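Local coordinates for tailspike protein (Siphovirus 9NA, PDB 3RIQ) that probably recognises and cleaves the O-antigen of Salmonella lipopolysaccharide as a trimeric receptor-binding tailspike with endorhamnosidase activity, built on a right-handed beta-helix, at residues Pro507-Gly518 against Ile529-Phe538; Asn452-Asp460 against Ile472-Arg483. All coordinates share one frame; numbering follows the deposited sequence.

Interaction 1. Residues Pro507-Gly518 against Ile529-Phe538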
loop_
_atom_site.group_PDB
_atom_site.type_symbol
_atom_site.label_atom_id
_atom_site.label_comp_id
_atom_site.label_asym_id
_atom_site.label_seq_id
_atom_site.Cartn_x
_atom_site.Cartn_y
_atom_site.Cartn_z
ATOM N N PRO A 507 6.286 -58.253 9.549
ATOM C CA PRO A 507 5.469 -58.623 10.713
ATOM C C PRO A 507 4.006 -58.201 10.519
ATOM O O PRO A 507 3.709 -57.293 9.701
ATOM C CB PRO A 507 6.142 -57.872 11.861
ATOM C CG PRO A 507 6.698 -56.618 11.200
ATOM C CD PRO A 507 7.073 -57.022 9.779
ATOM N N GLU A 508 3.113 -58.841 11.268
ATOM C CA GLU A 508 1.685 -58.519 11.218
ATOM C C GLU A 508 1.408 -57.032 11.518
ATOM O O GLU A 508 0.493 -56.444 10.938
ATOM C CB GLU A 508 0.904 -59.434 12.159
ATOM C CG GLU A 508 0.996 -60.916 11.717
ATOM C CD GLU A 508 0.243 -61.909 12.599
ATOM O OE1 GLU A 508 -0.285 -61.534 13.677
ATOM O OE2 GLU A 508 0.181 -63.093 12.190
ATOM N N SER A 509 2.198 -56.434 12.416
ATOM C CA SER A 509 2.059 -55.014 12.763
ATOM C C SER A 509 2.331 -54.067 11.571
ATOM O O SER A 509 1.944 -52.903 11.631
ATOM C CB SER A 509 3.028 -54.664 13.886
ATOM O OG SER A 509 4.345 -55.030 13.474
ATOM N N ALA A 510 2.991 -54.561 10.510
ATOM C CA ALA A 510 3.343 -53.727 9.347
ATOM C C ALA A 510 2.219 -53.568 8.319
ATOM O O ALA A 510 2.407 -52.926 7.283
ATOM C CB ALA A 510 4.645 -54.173 8.689
ATOM N N LEU A 511 1.042 -54.114 8.627
ATOM C CA LEU A 511 -0.191 -53.835 7.858
ATOM C C LEU A 511 -1.227 -53.267 8.820
ATOM O O LEU A 511 -1.747 -53.985 9.704
ATOM C CB LEU A 511 -0.744 -55.099 7.160
ATOM C CG LEU A 511 0.144 -55.692 6.060
ATOM C CD1 LEU A 511 -0.327 -57.074 5.566
ATOM C CD2 LEU A 511 0.249 -54.710 4.876
ATOM N N GLU A 512 -1.541 -51.984 8.658
ATOM C CA GLU A 512 -2.407 -51.327 9.650
ATOM C C GLU A 512 -3.851 -51.760 9.535
ATOM O O GLU A 512 -4.500 -52.069 10.536
ATOM C CB GLU A 512 -2.297 -49.805 9.536
ATOM C CG GLU A 512 -3.213 -49.062 10.498
ATOM C CD GLU A 512 -2.913 -47.579 10.620
ATOM O OE1 GLU A 512 -3.458 -46.981 11.571
ATOM O OE2 GLU A 512 -2.170 -47.009 9.778
ATOM N N PHE A 513 -4.361 -51.784 8.306
ATOM C CA PHE A 513 -5.797 -51.903 8.125
ATOM C C PHE A 513 -6.231 -53.274 7.655
ATOM O O PHE A 513 -5.556 -53.914 6.804
ATOM C CB PHE A 513 -6.332 -50.823 7.163
ATOM C CG PHE A 513 -6.163 -49.412 7.690
ATOM C CD1 PHE A 513 -5.258 -48.521 7.103
ATOM C CD2 PHE A 513 -6.869 -49.003 8.817
ATOM C CE1 PHE A 513 -5.068 -47.231 7.620
ATOM C CE2 PHE A 513 -6.703 -47.704 9.337
ATOM C CZ PHE A 513 -5.792 -46.827 8.736
ATOM N N ASN A 514 -7.392 -53.698 8.164
ATOM C CA ASN A 514 -8.052 -54.910 7.638
ATOM C C ASN A 514 -8.194 -54.833 6.111
ATOM O O ASN A 514 -8.373 -53.730 5.546
ATOM C CB ASN A 514 -9.437 -55.084 8.269
ATOM C CG ASN A 514 -9.368 -55.347 9.755
ATOM O OD1 ASN A 514 -8.296 -55.594 10.292
ATOM N ND2 ASN A 514 -10.516 -55.278 10.428
ATOM N N SER A 515 -8.122 -55.990 5.440
ATOM C CA SER A 515 -8.279 -56.092 3.992
ATOM C C SER A 515 -7.170 -55.351 3.251
ATOM O O SER A 515 -7.413 -54.467 2.401
ATOM C CB SER A 515 -9.679 -55.662 3.557
ATOM O OG SER A 515 -10.017 -56.246 2.308
ATOM N N SER A 516 -5.943 -55.720 3.582
ATOM C CA SER A 516 -4.760 -55.145 2.919
ATOM C C SER A 516 -3.640 -56.185 2.825
ATOM O O SER A 516 -3.658 -57.167 3.545
ATOM C CB SER A 516 -4.282 -53.846 3.585
ATOM O OG SER A 516 -3.743 -54.048 4.878
ATOM N N ILE A 517 -2.701 -55.983 1.900
ATOM C CA ILE A 517 -1.563 -56.907 1.686
ATOM C C ILE A 517 -0.241 -56.165 1.589
ATOM O O ILE A 517 -0.203 -54.957 1.302
ATOM C CB ILE A 517 -1.772 -57.797 0.409
ATOM C CG1 ILE A 517 -1.788 -56.925 -0.871
ATOM C CG2 ILE A 517 -3.089 -58.618 0.551
ATOM C CD1 ILE A 517 -1.750 -57.740 -2.164
ATOM N N GLY A 518 0.853 -56.889 1.821
ATOM C CA GLY A 518 2.197 -56.347 1.583
ATOM C C GLY A 518 3.059 -57.474 1.068
ATOM O O GLY A 518 2.941 -58.611 1.541
ATOM N N ILE A 529 3.353 -62.915 -0.018
ATOM C CA ILE A 529 2.372 -61.884 0.292
ATOM C C ILE A 529 1.892 -62.127 1.704
ATOM O O ILE A 529 1.396 -63.214 1.984
ATOM C CB ILE A 529 1.152 -61.958 -0.662
ATOM C CG1 ILE A 529 1.596 -61.773 -2.129
ATOM C CG2 ILE A 529 0.048 -60.949 -0.230
ATOM C CD1 ILE A 529 0.484 -62.083 -3.147
ATOM N N LEU A 530 2.033 -61.133 2.584
ATOM C CA LEU A 530 1.316 -61.164 3.863
ATOM C C LEU A 530 -0.056 -60.535 3.630
ATOM O O LEU A 530 -0.150 -59.404 3.123
ATOM C CB LEU A 530 2.087 -60.382 4.925
ATOM C CG LEU A 530 1.433 -60.345 6.303
ATOM C CD1 LEU A 530 1.374 -61.746 6.971
ATOM C CD2 LEU A 530 2.181 -59.379 7.197
ATOM N N ALA A 531 -1.124 -61.247 3.987
ATOM C CA ALA A 531 -2.488 -60.731 3.773
ATOM C C ALA A 531 -3.184 -60.558 5.093
ATOM O O ALA A 531 -3.313 -61.533 5.846
ATOM C CB ALA A 531 -3.271 -61.687 2.933
ATOM N N LYS A 532 -3.665 -59.337 5.347
ATOM C CA LYS A 532 -4.509 -59.063 6.500
ATOM C C LYS A 532 -5.962 -59.103 6.020
ATOM O O LYS A 532 -6.410 -58.228 5.294
ATOM C CB LYS A 532 -4.146 -57.699 7.103
ATOM C CG LYS A 532 -4.832 -57.445 8.475
ATOM C CD LYS A 532 -4.331 -56.171 9.149
ATOM C CE LYS A 532 -4.915 -56.033 10.574
ATOM N NZ LYS A 532 -4.283 -54.927 11.374
ATOM N N LYS A 533 -6.677 -60.163 6.389
ATOM C CA LYS A 533 -8.033 -60.408 5.905
ATOM C C LYS A 533 -9.046 -59.367 6.413
ATOM O O LYS A 533 -8.730 -58.570 7.286
ATOM C CB LYS A 533 -8.461 -61.831 6.305
ATOM C CG LYS A 533 -7.711 -62.931 5.537
ATOM C CD LYS A 533 -8.154 -64.339 6.018
ATOM C CE LYS A 533 -7.274 -64.853 7.155
ATOM N NZ LYS A 533 -7.810 -66.084 7.909
ATOM N N PRO A 534 -10.276 -59.378 5.866
ATOM C CA PRO A 534 -11.295 -58.435 6.330
ATOM C C PRO A 534 -11.623 -58.539 7.832
ATOM O O PRO A 534 -12.045 -57.534 8.437
ATOM C CB PRO A 534 -12.502 -58.778 5.457
ATOM C CG PRO A 534 -11.872 -59.243 4.152
ATOM C CD PRO A 534 -10.688 -60.072 4.630
ATOM N N ASP A 535 -11.400 -59.717 8.422
ATOM C CA ASP A 535 -11.667 -59.903 9.850
ATOM C C ASP A 535 -10.447 -59.598 10.730
ATOM O O ASP A 535 -10.528 -59.737 11.954
ATOM C CB ASP A 535 -12.252 -61.302 10.139
ATOM C CG ASP A 535 -11.252 -62.425 9.917
ATOM O OD1 ASP A 535 -10.099 -62.144 9.546
ATOM O OD2 ASP A 535 -11.626 -63.613 10.091
ATOM N N GLY A 536 -9.337 -59.153 10.127
ATOM C CA GLY A 536 -8.136 -58.781 10.900
ATOM C C GLY A 536 -7.133 -59.907 11.134
ATOM O O GLY A 536 -6.017 -59.655 11.608
ATOM N N THR A 537 -7.503 -61.141 10.793
ATOM C CA THR A 537 -6.561 -62.265 10.880
ATOM C C THR A 537 -5.652 -62.303 9.643
ATOM O O THR A 537 -5.920 -61.628 8.646
ATOM C CB THR A 537 -7.272 -63.616 11.040
ATOM O OG1 THR A 537 -8.092 -63.879 9.893
ATOM C CG2 THR A 537 -8.145 -63.596 12.297
ATOM N N PHE A 538 -4.609 -63.119 9.711
ATOM C CA PHE A 538 -3.553 -63.115 8.709
ATOM C C PHE A 538 -3.315 -64.475 8.059
ATOM O O PHE A 538 -3.433 -65.531 8.722
ATOM C CB PHE A 538 -2.238 -62.686 9.366
ATOM C CG PHE A 538 -2.211 -61.247 9.828
ATOM C CD1 PHE A 538 -2.666 -60.906 11.099
ATOM C CD2 PHE A 538 -1.675 -60.238 9.007
ATOM C CE1 PHE A 538 -2.646 -59.580 11.544
ATOM C CE2 PHE A 538 -1.625 -58.896 9.454
ATOM C CZ PHE A 538 -2.129 -58.572 10.725
HETATM O O HOH W 1 -1.658 -55.316 12.269
#
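Leu-511 and Leu-530 meet at the apolar centre, where the two side chains run antiparallel past one another, which brings Leu-511 CD1 to 3.8 Å from Leu-530 CD2. The same methyl lies near the plane of the Phe-538 ring, at its edge, in a looser contact with CE2. Over one face of that ring lies the aliphatic part of Glu-508, with CG 3.6 Å from the Phe-538 centroid and almost on the ring normal, a CH-pi contact. The Glu-508 chain runs extended beyond CG (chi2 -180°), and its carboxylate stacks on the ring with the two planes only 7° apart. A long side chain suits this exposed place, since its methylenes cover the centre of the ring and the carboxylate lies flat over the CD1 side.

On the other face of the sheet Ile-517 packs its CB against Ile-529 CG2 and its CG2 against Ala-531 CB; the small alanine leaves room for the branched neighbour. These residues belong to an antiparallel beta hairpin, in which Gly-518 and Leu-530 exchange two backbone hydrogen bonds. Ser-516 pairs with Lys-532 likewise, and Ser-515 joins Ser-516 in facing this lysine, a G1 beta bulge. Strand 538-542 flanks the hairpin beyond Ala-531, whereas Ser-516 and Ile-517 continue the sheet into a strand of the second subunit.

Lys-532 leads to the polar edge. Fully extended, it passes the loop 511-514, and Lys-532 NZ donates hydrogen bonds to Leu-511 O (3.2 Å) and Glu-512 O (3.0 Å), the latter met from above its carbonyl plane. A water accepts from Lys-532 NZ at 2.8 Å and donates to the carbonyls of Glu-508 and Leu-511. Nearby, Asn-514 OD1 approaches Gly-536 CA to 3.2 Å. Glycine suits this place in the type I turn 533-536 twice over: a CB would crowd Asn-514 OD1, and at this positive phi it would also press on the preceding carbonyl.

Interaction 2. Residues Asn452-Asp460 against Ile472-Arg483; sequences NPSLVLTAD and IVKLSAIQDGAR
Strands 455-461 and 470-479 form an antiparallel hairpin in the five-stranded sheet that follows the beta-helix; Val-456 with Ser-476, Thr-458 with Lys-474 and Asp-460 with Ile-472 are antiparallel hydrogen-bonded pairs. On one face Leu-475 CD1 reaches Leu-455 CD2 at 3.8 Å and touches Leu-457 CB; Leu-457 and Val-473 also pack on the third subunit, so greasy residues fit here. Over the face of Val-456 and Ser-476 reaches Arg-483, from strand 482-489, its chain bent at chi2 and chi3 (-129° and 63°) to bring its guanidinium against Val-456. Val-456 CG2 sits over the centre of the group, 3.5 Å from Arg-483 CZ. At the edge, Arg-483 NH1 donates to Pro-453 O at 2.9 Å, nearly in the guanidinium plane. Arg-483 NE and NH2 donate side-on to Ser-476 OG (2.8 Å) and Ser-476 O (3.1 Å), the latter also accepting from Val-456 N. Farther along, Lys-474 NZ and Asp-460 OD1 form a long, weak salt bridge of 3.5 Å bridged by a water; Asp-460 OD2 bonds to Gln-462. Three directed bonds under a methyl lid should fix the guanidinium's rotation, and its charge probably polarises the carbonyls of Pro-453 and Ser-476.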
loop_
_atom_site.group_PDB
_atom_site.type_symbol
_atom_site.label_atom_id
_atom_site.label_comp_id
_atom_site.label_asym_id
_atom_site.label_seq_id
_atom_site.Cartn_x
_atom_site.Cartn_y
_atom_site.Cartn_z
ATOM N N ASN A 452 15.486 -33.364 6.421
ATOM C CA ASN A 452 14.933 -33.923 5.193
ATOM C C ASN A 452 13.420 -34.099 5.260
ATOM O O ASN A 452 12.860 -34.286 6.350
ATOM C CB ASN A 452 15.583 -35.296 4.909
ATOM C CG ASN A 452 17.089 -35.212 4.804
ATOM O OD1 ASN A 452 17.821 -35.808 5.625
ATOM N ND2 ASN A 452 17.571 -34.449 3.824
ATOM N N PRO A 453 12.748 -34.036 4.098
ATOM C CA PRO A 453 11.288 -34.170 4.073
ATOM C C PRO A 453 10.822 -35.595 4.381
ATOM O O PRO A 453 11.520 -36.545 4.066
ATOM C CB PRO A 453 10.915 -33.736 2.631
ATOM C CG PRO A 453 12.155 -34.011 1.808
ATOM C CD PRO A 453 13.298 -33.674 2.770
ATOM N N SER A 454 9.641 -35.726 4.987
ATOM C CA SER A 454 9.070 -37.042 5.264
ATOM C C SER A 454 8.361 -37.621 4.027
ATOM O O SER A 454 8.122 -38.824 3.946
ATOM C CB SER A 454 8.093 -36.957 6.449
ATOM O OG SER A 454 8.801 -36.822 7.694
ATOM N N LEU A 455 8.055 -36.775 3.046
ATOM C CA LEU A 455 7.355 -37.206 1.828
ATOM C C LEU A 455 7.885 -36.410 0.656
ATOM O O LEU A 455 8.005 -35.185 0.768
ATOM C CB LEU A 455 5.842 -36.974 1.981
ATOM C CG LEU A 455 4.881 -37.363 0.844
ATOM C CD1 LEU A 455 3.478 -37.590 1.416
ATOM C CD2 LEU A 455 4.848 -36.318 -0.299
ATOM N N VAL A 456 8.210 -37.079 -0.448
ATOM C CA VAL A 456 8.505 -36.389 -1.702
ATOM C C VAL A 456 7.722 -37.036 -2.837
ATOM O O VAL A 456 7.807 -38.266 -3.045
ATOM C CB VAL A 456 10.014 -36.445 -2.057
ATOM C CG1 VAL A 456 10.244 -35.718 -3.365
ATOM C CG2 VAL A 456 10.879 -35.853 -0.925
ATOM N N LEU A 457 6.913 -36.232 -3.523
ATOM C CA LEU A 457 6.184 -36.630 -4.727
ATOM C C LEU A 457 6.850 -35.940 -5.932
ATOM O O LEU A 457 6.955 -34.718 -5.945
ATOM C CB LEU A 457 4.723 -36.173 -4.614
ATOM C CG LEU A 457 3.768 -36.411 -5.801
ATOM C CD1 LEU A 457 3.471 -37.929 -5.983
ATOM C CD2 LEU A 457 2.472 -35.602 -5.649
ATOM N N THR A 458 7.289 -36.710 -6.923
ATOM C CA THR A 458 8.089 -36.168 -8.026
ATOM C C THR A 458 7.384 -36.375 -9.362
ATOM O O THR A 458 6.860 -37.476 -9.634
ATOM C CB THR A 458 9.463 -36.888 -8.098
ATOM O OG1 THR A 458 10.117 -36.796 -6.821
ATOM C CG2 THR A 458 10.348 -36.278 -9.185
ATOM N N ALA A 459 7.363 -35.324 -10.173
ATOM C CA ALA A 459 6.956 -35.383 -11.582
ATOM C C ALA A 459 8.237 -35.248 -12.376
ATOM O O ALA A 459 8.885 -34.200 -12.301
ATOM C CB ALA A 459 6.066 -34.197 -11.892
ATOM N N ASP A 460 8.617 -36.283 -13.134
ATOM C CA ASP A 460 9.899 -36.236 -13.835
ATOM C C ASP A 460 9.664 -36.367 -15.329
ATOM O O ASP A 460 9.320 -37.459 -15.806
ATOM C CB ASP A 460 10.807 -37.363 -13.306
ATOM C CG ASP A 460 12.197 -37.358 -13.935
ATOM O OD1 ASP A 460 13.133 -37.847 -13.262
ATOM O OD2 ASP A 460 12.365 -36.880 -15.081
ATOM N N ILE A 472 7.763 -39.896 -15.647
ATOM C CA ILE A 472 7.716 -40.874 -14.568
ATOM C C ILE A 472 7.186 -40.152 -13.324
ATOM O O ILE A 472 7.572 -39.003 -13.063
ATOM C CB ILE A 472 9.116 -41.468 -14.280
ATOM C CG1 ILE A 472 9.716 -42.088 -15.546
ATOM C CG2 ILE A 472 9.023 -42.528 -13.195
ATOM C CD1 ILE A 472 11.209 -42.456 -15.375
ATOM N N VAL A 473 6.246 -40.783 -12.604
ATOM C CA VAL A 473 5.750 -40.239 -11.324
ATOM C C VAL A 473 6.355 -41.076 -10.190
ATOM O O VAL A 473 6.442 -42.311 -10.306
ATOM C CB VAL A 473 4.219 -40.289 -11.338
ATOM C CG1 VAL A 473 3.588 -40.080 -9.917
ATOM C CG2 VAL A 473 3.687 -39.258 -12.348
ATOM N N LYS A 474 6.768 -40.437 -9.108
ATOM C CA LYS A 474 7.423 -41.124 -8.004
ATOM C C LYS A 474 6.866 -40.614 -6.695
ATOM O O LYS A 474 6.496 -39.420 -6.594
ATOM C CB LYS A 474 8.937 -40.889 -8.004
ATOM C CG LYS A 474 9.607 -41.116 -9.331
ATOM C CD LYS A 474 11.030 -40.578 -9.289
ATOM C CE LYS A 474 11.677 -40.751 -10.639
ATOM N NZ LYS A 474 13.073 -40.211 -10.712
ATOM N N LEU A 475 6.846 -41.470 -5.677
ATOM C CA LEU A 475 6.424 -41.068 -4.333
ATOM C C LEU A 475 7.205 -41.893 -3.325
ATOM O O LEU A 475 7.258 -43.130 -3.457
ATOM C CB LEU A 475 4.911 -41.281 -4.142
ATOM C CG LEU A 475 4.307 -40.993 -2.755
ATOM C CD1 LEU A 475 4.517 -39.515 -2.342
ATOM C CD2 LEU A 475 2.797 -41.385 -2.680
ATOM N N SER A 476 7.842 -41.243 -2.343
ATOM C CA SER A 476 8.712 -41.983 -1.412
ATOM C C SER A 476 8.650 -41.443 0.013
ATOM O O SER A 476 8.384 -40.241 0.233
ATOM C CB SER A 476 10.190 -41.987 -1.892
ATOM O OG SER A 476 10.710 -40.643 -1.849
ATOM N N ALA A 477 8.857 -42.352 0.955
ATOM C CA ALA A 477 9.046 -42.041 2.372
ATOM C C ALA A 477 10.549 -41.935 2.680
ATOM O O ALA A 477 11.369 -41.870 1.760
ATOM C CB ALA A 477 8.395 -43.141 3.257
ATOM N N ILE A 478 10.894 -41.898 3.964
ATOM C CA ILE A 478 12.292 -41.798 4.378
ATOM C C ILE A 478 12.512 -42.767 5.557
ATOM O O ILE A 478 11.592 -43.037 6.340
ATOM C CB ILE A 478 12.674 -40.300 4.738
ATOM C CG1 ILE A 478 14.208 -40.093 4.770
ATOM C CG2 ILE A 478 11.977 -39.827 6.035
ATOM C CD1 ILE A 478 14.666 -38.598 4.765
ATOM N N GLN A 479 13.741 -43.268 5.665
ATOM C CA GLN A 479 14.142 -44.163 6.769
ATOM C C GLN A 479 15.657 -44.031 6.991
ATOM O O GLN A 479 16.420 -44.121 6.038
ATOM C CB GLN A 479 13.798 -45.636 6.429
ATOM C CG GLN A 479 14.056 -46.614 7.572
ATOM C CD GLN A 479 13.121 -46.425 8.745
ATOM O OE1 GLN A 479 11.927 -46.193 8.564
ATOM N NE2 GLN A 479 13.669 -46.513 9.969
ATOM N N ASP A 480 16.079 -43.782 8.240
ATOM C CA ASP A 480 17.506 -43.548 8.535
ATOM C C ASP A 480 18.073 -42.457 7.632
ATOM O O ASP A 480 19.237 -42.510 7.235
ATOM C CB ASP A 480 18.339 -44.845 8.416
ATOM C CG ASP A 480 17.815 -45.959 9.288
ATOM O OD1 ASP A 480 17.212 -45.695 10.366
ATOM O OD2 ASP A 480 17.994 -47.118 8.881
ATOM N N GLY A 481 17.255 -41.444 7.340
ATOM C CA GLY A 481 17.734 -40.295 6.587
ATOM C C GLY A 481 17.840 -40.485 5.084
ATOM O O GLY A 481 18.245 -39.564 4.377
ATOM N N ALA A 482 17.494 -41.682 4.598
ATOM C CA ALA A 482 17.544 -41.996 3.174
ATOM C C ALA A 482 16.150 -42.259 2.599
ATOM O O ALA A 482 15.282 -42.825 3.282
ATOM C CB ALA A 482 18.459 -43.192 2.920
ATOM N N ARG A 483 15.915 -41.837 1.356
ATOM C CA ARG A 483 14.586 -42.084 0.779
ATOM C C ARG A 483 14.351 -43.577 0.558
ATOM O O ARG A 483 15.266 -44.309 0.127
ATOM C CB ARG A 483 14.353 -41.271 -0.494
ATOM C CG ARG A 483 14.591 -39.765 -0.271
ATOM C CD ARG A 483 13.463 -38.882 -0.749
ATOM N NE ARG A 483 12.206 -39.101 -0.049
ATOM C CZ ARG A 483 11.871 -38.521 1.102
ATOM N NH1 ARG A 483 12.740 -37.727 1.732
ATOM N NH2 ARG A 483 10.662 -38.743 1.625
HETATM O O HOH W 2 13.281 -37.638 -10.640
#

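How the interactions relate
Along the chain, after the beta-helix, interaction 2 comes first: residues 452-460 run out, the chain turns through 462-469, and 472-483 returns beside them, carrying on round a tight turn into strand 482-489. Strand 497-500 completes that sheet before the chain reaches 507-518. Interaction 1 then closes a second hairpin, whose strands 516-521 and 527-532 are joined by 522-526. The two hairpins follow in series, neither nesting nor crossing, with centres about 24 Å apart and nearest atoms about 11 Å apart. Interaction 2 joins neighbouring strands of a five-stranded sheet, interaction 1 those of a sheet of three strands within this chain, and both contacts touch the second subunit of the trimer.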